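Local coordinates for N-acetylmuramoyl-L-alanine amidase domain-containing protein SAOUHSC_02979 (Staphylococcus aureus, PDB 5T1Q) that probably hydrolyses amide bonds of cell-wall peptidoglycan as a secreted amidase, this chain carrying its glucosaminidase-like and CHAP domains, at residues F63-A68 / D220-S225; N200-I203 / Q207-Q210. All coordinates share one frame; numbering follows the deposited sequence.

Interaction 1 of 2, residues F63-A68 / D220-S225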
loop_
_atom_site.group_PDB
_atom_site.type_symbol
_atom_site.label_atom_id
_atom_site.label_comp_id
_atom_site.label_asym_id
_atom_site.label_seq_id
_atom_site.Cartn_x
_atom_site.Cartn_y
_atom_site.Cartn_z
ATOM N N PHE A 63 0.018 -12.425 -10.163
ATOM C CA PHE A 63 -0.658 -12.790 -8.916
ATOM C C PHE A 63 -2.150 -13.045 -9.180
ATOM O O PHE A 63 -2.734 -13.969 -8.622
ATOM C CB PHE A 63 -0.462 -11.695 -7.865
ATOM C CG PHE A 63 -1.222 -11.925 -6.601
ATOM C CD1 PHE A 63 -0.755 -12.827 -5.648
ATOM C CD2 PHE A 63 -2.403 -11.230 -6.346
ATOM C CE1 PHE A 63 -1.455 -13.032 -4.464
ATOM C CE2 PHE A 63 -3.105 -11.432 -5.163
ATOM C CZ PHE A 63 -2.631 -12.336 -4.225
ATOM N N VAL A 64 -2.755 -12.225 -10.033
ATOM C CA VAL A 64 -4.149 -12.412 -10.406
ATOM C C VAL A 64 -4.330 -13.791 -11.054
ATOM O O VAL A 64 -5.278 -14.503 -10.727
ATOM C CB VAL A 64 -4.646 -11.292 -11.352
ATOM C CG1 VAL A 64 -5.989 -11.647 -11.974
ATOM C CG2 VAL A 64 -4.757 -9.971 -10.604
ATOM N N LYS A 65 -3.414 -14.170 -11.950
ATOM C CA LYS A 65 -3.501 -15.478 -12.621
ATOM C C LYS A 65 -3.295 -16.647 -11.664
ATOM O O LYS A 65 -3.851 -17.713 -11.876
ATOM C CB LYS A 65 -2.487 -15.595 -13.756
ATOM C CG LYS A 65 -2.720 -14.663 -14.930
ATOM C CD LYS A 65 -1.622 -14.885 -15.966
ATOM C CE LYS A 65 -1.720 -13.942 -17.147
ATOM N NZ LYS A 65 -0.630 -14.209 -18.138
ATOM N N SER A 66 -2.499 -16.445 -10.618
ATOM C CA SER A 66 -2.240 -17.505 -9.639
ATOM C C SER A 66 -3.472 -17.859 -8.799
ATOM O O SER A 66 -3.506 -18.935 -8.212
ATOM C CB SER A 66 -1.109 -17.118 -8.679
ATOM O OG SER A 66 -1.533 -16.120 -7.758
ATOM N N ILE A 67 -4.463 -16.960 -8.729
ATOM C CA ILE A 67 -5.674 -17.202 -7.917
ATOM C C ILE A 67 -7.021 -16.913 -8.589
ATOM O O ILE A 67 -8.060 -17.132 -7.967
ATOM C CB ILE A 67 -5.632 -16.396 -6.592
ATOM C CG1 ILE A 67 -5.699 -14.884 -6.857
ATOM C CG2 ILE A 67 -4.397 -16.765 -5.785
ATOM C CD1 ILE A 67 -5.789 -14.052 -5.605
ATOM N N ALA A 68 -7.023 -16.444 -9.840
ATOM C CA ALA A 68 -8.292 -16.119 -10.521
ATOM C C ALA A 68 -9.226 -17.329 -10.652
ATOM O O ALA A 68 -10.447 -17.184 -10.531
ATOM C CB ALA A 68 -8.037 -15.508 -11.895
ATOM N N ASP A 220 -5.264 -16.860 -20.821
ATOM C CA ASP A 220 -4.255 -16.487 -21.827
ATOM C C ASP A 220 -4.586 -15.147 -22.516
ATOM O O ASP A 220 -3.688 -14.513 -23.077
ATOM C CB ASP A 220 -4.043 -17.605 -22.859
ATOM C CG ASP A 220 -3.430 -18.865 -22.243
ATOM O OD1 ASP A 220 -3.397 -18.983 -20.996
ATOM O OD2 ASP A 220 -2.993 -19.747 -23.009
ATOM N N LYS A 221 -5.859 -14.731 -22.474
ATOM C CA LYS A 221 -6.280 -13.428 -23.025
ATOM C C LYS A 221 -6.580 -12.395 -21.919
ATOM O O LYS A 221 -7.193 -11.351 -22.182
ATOM C CB LYS A 221 -7.493 -13.567 -23.961
ATOM C CG LYS A 221 -8.798 -14.021 -23.311
ATOM C CD LYS A 221 -10.012 -13.763 -24.208
ATOM C CE LYS A 221 -9.937 -14.460 -25.564
ATOM N NZ LYS A 221 -9.899 -15.947 -25.454
ATOM N N TYR A 222 -6.138 -12.677 -20.694
ATOM C CA TYR A 222 -6.384 -11.763 -19.583
ATOM C C TYR A 222 -5.597 -10.458 -19.707
ATOM O O TYR A 222 -6.171 -9.378 -19.613
ATOM C CB TYR A 222 -6.071 -12.422 -18.237
ATOM C CG TYR A 222 -6.096 -11.432 -17.102
ATOM C CD1 TYR A 222 -7.277 -10.782 -16.745
ATOM C CD2 TYR A 222 -4.938 -11.125 -16.395
ATOM C CE1 TYR A 222 -7.299 -9.854 -15.716
ATOM C CE2 TYR A 222 -4.956 -10.210 -15.363
ATOM C CZ TYR A 222 -6.139 -9.579 -15.027
ATOM O OH TYR A 222 -6.138 -8.671 -14.001
ATOM N N GLU A 223 -4.289 -10.555 -19.916
ATOM C CA GLU A 223 -3.467 -9.347 -20.024
ATOM C C GLU A 223 -3.906 -8.427 -21.164
ATOM O O GLU A 223 -3.721 -7.219 -21.094
ATOM C CB GLU A 223 -1.980 -9.684 -20.110
ATOM C CG GLU A 223 -1.451 -10.330 -18.834
ATOM C CD GLU A 223 0.068 -10.358 -18.739
ATOM O OE1 GLU A 223 0.740 -9.554 -19.425
ATOM O OE2 GLU A 223 0.592 -11.169 -17.945
ATOM N N ARG A 224 -4.538 -9.003 -22.177
ATOM C CA ARG A 224 -5.043 -8.239 -23.319
ATOM C C ARG A 224 -6.182 -7.283 -22.918
ATOM O O ARG A 224 -6.378 -6.251 -23.561
ATOM C CB ARG A 224 -5.553 -9.206 -24.394
ATOM C CG ARG A 224 -5.521 -8.674 -25.814
ATOM C CD ARG A 224 -6.051 -9.742 -26.762
ATOM N NE ARG A 224 -5.321 -9.799 -28.032
ATOM C CZ ARG A 224 -4.122 -10.374 -28.189
ATOM N NH1 ARG A 224 -3.544 -10.397 -29.390
ATOM N NH2 ARG A 224 -3.477 -10.916 -27.149
ATOM N N SER A 225 -6.917 -7.630 -21.856
ATOM C CA SER A 225 -8.070 -6.831 -21.395
ATOM C C SER A 225 -7.716 -5.625 -20.526
ATOM O O SER A 225 -8.519 -4.699 -20.410
ATOM C CB SER A 225 -9.040 -7.721 -20.615
ATOM O OG SER A 225 -8.419 -8.234 -19.450
HETATM O O HOH W 1 -3.015 -13.153 -20.217
#
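Val64 and Lys65 of helix 58-78 pack against Tyr222 and Glu223 of the short helix 222-225, a tertiary contact that is apolar inside and ionic at its margin. It joins two helices 152 residues apart in the part of the chain with the lysozyme-type, glucosaminidase-like sequence; the CA atoms of Lys65 and Tyr222 lie 8.4 Å apart. On the buried side Val64 meets the phenol end of Tyr222 at about a right angle, its CG1 3.7 Å from Tyr222 CZ and oblique to the ring. With CG anti to the backbone N (chi1 170°), the tyrosine brings its hydroxyl beside the valine methyls, Val64 CG1 3.6 Å from Tyr222 OH, and there it hydrogen-bonds to the backbone O of Tyr206; Ile90 of helix 82-93 also touches Val64. On the more exposed side, the Lys65 chain, extended beyond CG, runs by the ring edge, with CE 4.3 Å from Tyr222 CD2. Its ammonium forms a salt bridge with the carboxylate of Glu223, NZ to OE2 being 3.3 Å, weak as a hydrogen bond. A water completes the link: it accepts from Glu223 N at 2.9 Å and, weakly, from Lys65 NZ at 3.3 Å.

Interaction 2 of 2, residues N200-I203 / Q207-Q210; sequences NSII and QLTQ
A Schellman motif closes helix 195-205, and this contact supplies its longer bond, Leu208 N to Ile203 O, which joins the last turn to the residue just past the helix end. Gln207 is the C-prime residue, its positive phi (51°) reversing the chain so that Leu208 N turns back to Ile203 O. That bond measures 3.1 Å, has an N-H...O angle of 163° and lies in the carbonyl plane. The same carbonyl oxygen accepts a second bond, from a water 2.8 Å from Ile203 O, and this water accepts in turn from Thr209 N at 3.0 Å. The next residues thus enter the 3-10 segment 208-210 already tied to the helix end.

Apolar packing accompanies the polar closure. Leu208 directs its side chain back at the helix: CD1 touches Ile202 CG2 at 3.9 Å and lies equally close to Ile203 CA, so the leucine methyl rests over the backbone of the final turn. Ile203 CG2 meets the methyl of Thr209, the two CG2 atoms being 4.1 Å apart and the side chains about perpendicular. Helix 82-93 backs this cluster through Ile90, Ala87 and Ser83, while Tyr178 of helix 178-185 touches both Ile203 and Thr209. Past the turn, Gln210 folds its amide back, NE2 donating to Gln207 O at 3.0 Å.

With its carbonyl held by the Leu208 N-H and a water, Ile203 has both its polar and its apolar parts engaged by the turn; the two bonds probably satisfy a carbonyl oxygen at the helix end, in a residue that is otherwise buried.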
loop_
_atom_site.group_PDB
_atom_site.type_symbol
_atom_site.label_atom_id
_atom_site.label_comp_id
_atom_site.label_asym_id
_atom_site.label_seq_id
_atom_site.Cartn_x
_atom_site.Cartn_y
_atom_site.Cartn_z
ATOM N N ASN A 200 -12.083 -0.375 -5.479
ATOM C CA ASN A 200 -12.717 -0.011 -6.739
ATOM C C ASN A 200 -11.659 0.247 -7.804
ATOM O O ASN A 200 -11.789 -0.227 -8.925
ATOM C CB ASN A 200 -13.647 1.206 -6.557
ATOM C CG ASN A 200 -14.831 0.903 -5.640
ATOM O OD1 ASN A 200 -15.183 -0.259 -5.418
ATOM N ND2 ASN A 200 -15.446 1.945 -5.102
ATOM N N SER A 201 -10.593 0.952 -7.431
ATOM C CA SER A 201 -9.496 1.229 -8.357
ATOM C C SER A 201 -8.848 -0.061 -8.874
ATOM O O SER A 201 -8.528 -0.168 -10.056
ATOM C CB SER A 201 -8.431 2.087 -7.679
ATOM O OG SER A 201 -7.356 2.335 -8.569
ATOM N N ILE A 202 -8.633 -1.017 -7.980
ATOM C CA ILE A 202 -8.030 -2.294 -8.356
ATOM C C ILE A 202 -8.969 -3.079 -9.291
ATOM O O ILE A 202 -8.547 -3.598 -10.321
ATOM C CB ILE A 202 -7.701 -3.144 -7.105
ATOM C CG1 ILE A 202 -6.636 -2.445 -6.252
ATOM C CG2 ILE A 202 -7.209 -4.527 -7.521
ATOM C CD1 ILE A 202 -6.429 -3.038 -4.871
ATOM N N ILE A 203 -10.242 -3.148 -8.920
ATOM C CA ILE A 203 -11.233 -3.887 -9.696
ATOM C C ILE A 203 -11.348 -3.354 -11.114
ATOM O O ILE A 203 -11.360 -4.132 -12.077
ATOM C CB ILE A 203 -12.609 -3.857 -9.005
ATOM C CG1 ILE A 203 -12.533 -4.631 -7.674
ATOM C CG2 ILE A 203 -13.678 -4.463 -9.910
ATOM C CD1 ILE A 203 -13.732 -4.454 -6.787
ATOM N N GLN A 207 -9.612 -5.245 -14.408
ATOM C CA GLN A 207 -10.776 -5.853 -15.052
ATOM C C GLN A 207 -11.210 -7.137 -14.345
ATOM O O GLN A 207 -11.453 -8.180 -14.979
ATOM C CB GLN A 207 -10.473 -6.133 -16.527
ATOM C CG GLN A 207 -10.102 -4.913 -17.357
ATOM C CD GLN A 207 -11.258 -3.955 -17.632
ATOM O OE1 GLN A 207 -12.418 -4.344 -17.684
ATOM N NE2 GLN A 207 -10.923 -2.694 -17.853
ATOM N N LEU A 208 -11.334 -7.045 -13.024
ATOM C CA LEU A 208 -11.653 -8.204 -12.219
ATOM C C LEU A 208 -13.113 -8.688 -12.294
ATOM O O LEU A 208 -13.405 -9.798 -11.827
ATOM C CB LEU A 208 -11.234 -7.957 -10.770
ATOM C CG LEU A 208 -9.769 -7.553 -10.549
ATOM C CD1 LEU A 208 -9.496 -7.349 -9.060
ATOM C CD2 LEU A 208 -8.811 -8.586 -11.130
ATOM N N THR A 209 -14.028 -7.893 -12.858
ATOM C CA THR A 209 -15.422 -8.344 -13.002
ATOM C C THR A 209 -15.529 -9.513 -13.984
ATOM O O THR A 209 -16.482 -10.286 -13.935
ATOM C CB THR A 209 -16.367 -7.233 -13.493
ATOM O OG1 THR A 209 -15.873 -6.697 -14.728
ATOM C CG2 THR A 209 -16.477 -6.124 -12.459
ATOM N N GLN A 210 -14.544 -9.650 -14.865
ATOM C CA GLN A 210 -14.557 -10.735 -15.837
ATOM C C GLN A 210 -14.500 -12.114 -15.144
ATOM O O GLN A 210 -14.633 -13.139 -15.806
ATOM C CB GLN A 210 -13.412 -10.584 -16.850
ATOM C CG GLN A 210 -12.043 -11.035 -16.359
ATOM C CD GLN A 210 -10.946 -10.761 -17.373
ATOM O OE1 GLN A 210 -10.495 -11.676 -18.071
ATOM N NE2 GLN A 210 -10.546 -9.494 -17.494
HETATM O O HOH W 2 -13.561 -5.001 -13.587
#

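Interaction 2 lies inside the chain loop that interaction 1 closes, and the two are about 12 Å apart, centre to centre. They share a boundary: Ser225 OG lies 3.2 Å from Gln210 NE2, a probable hydrogen bond, Tyr222 OH packs 3.9 Å from Leu208 CD2, and Ser225 O approaches Gln207 CG at 3.4 Å. The residues that end helix 195-205 thus form part of the surface on which helix 222-225 sits, while helix 82-93 touches both contacts, with Ile90 meeting Val64 and Ile202. Both contact centres lie off the chain's centre, about 21 and 17 Å away, on the same side, and the contacts include none of the sodium ligands His276, Asn279, Asn280 and Glu302.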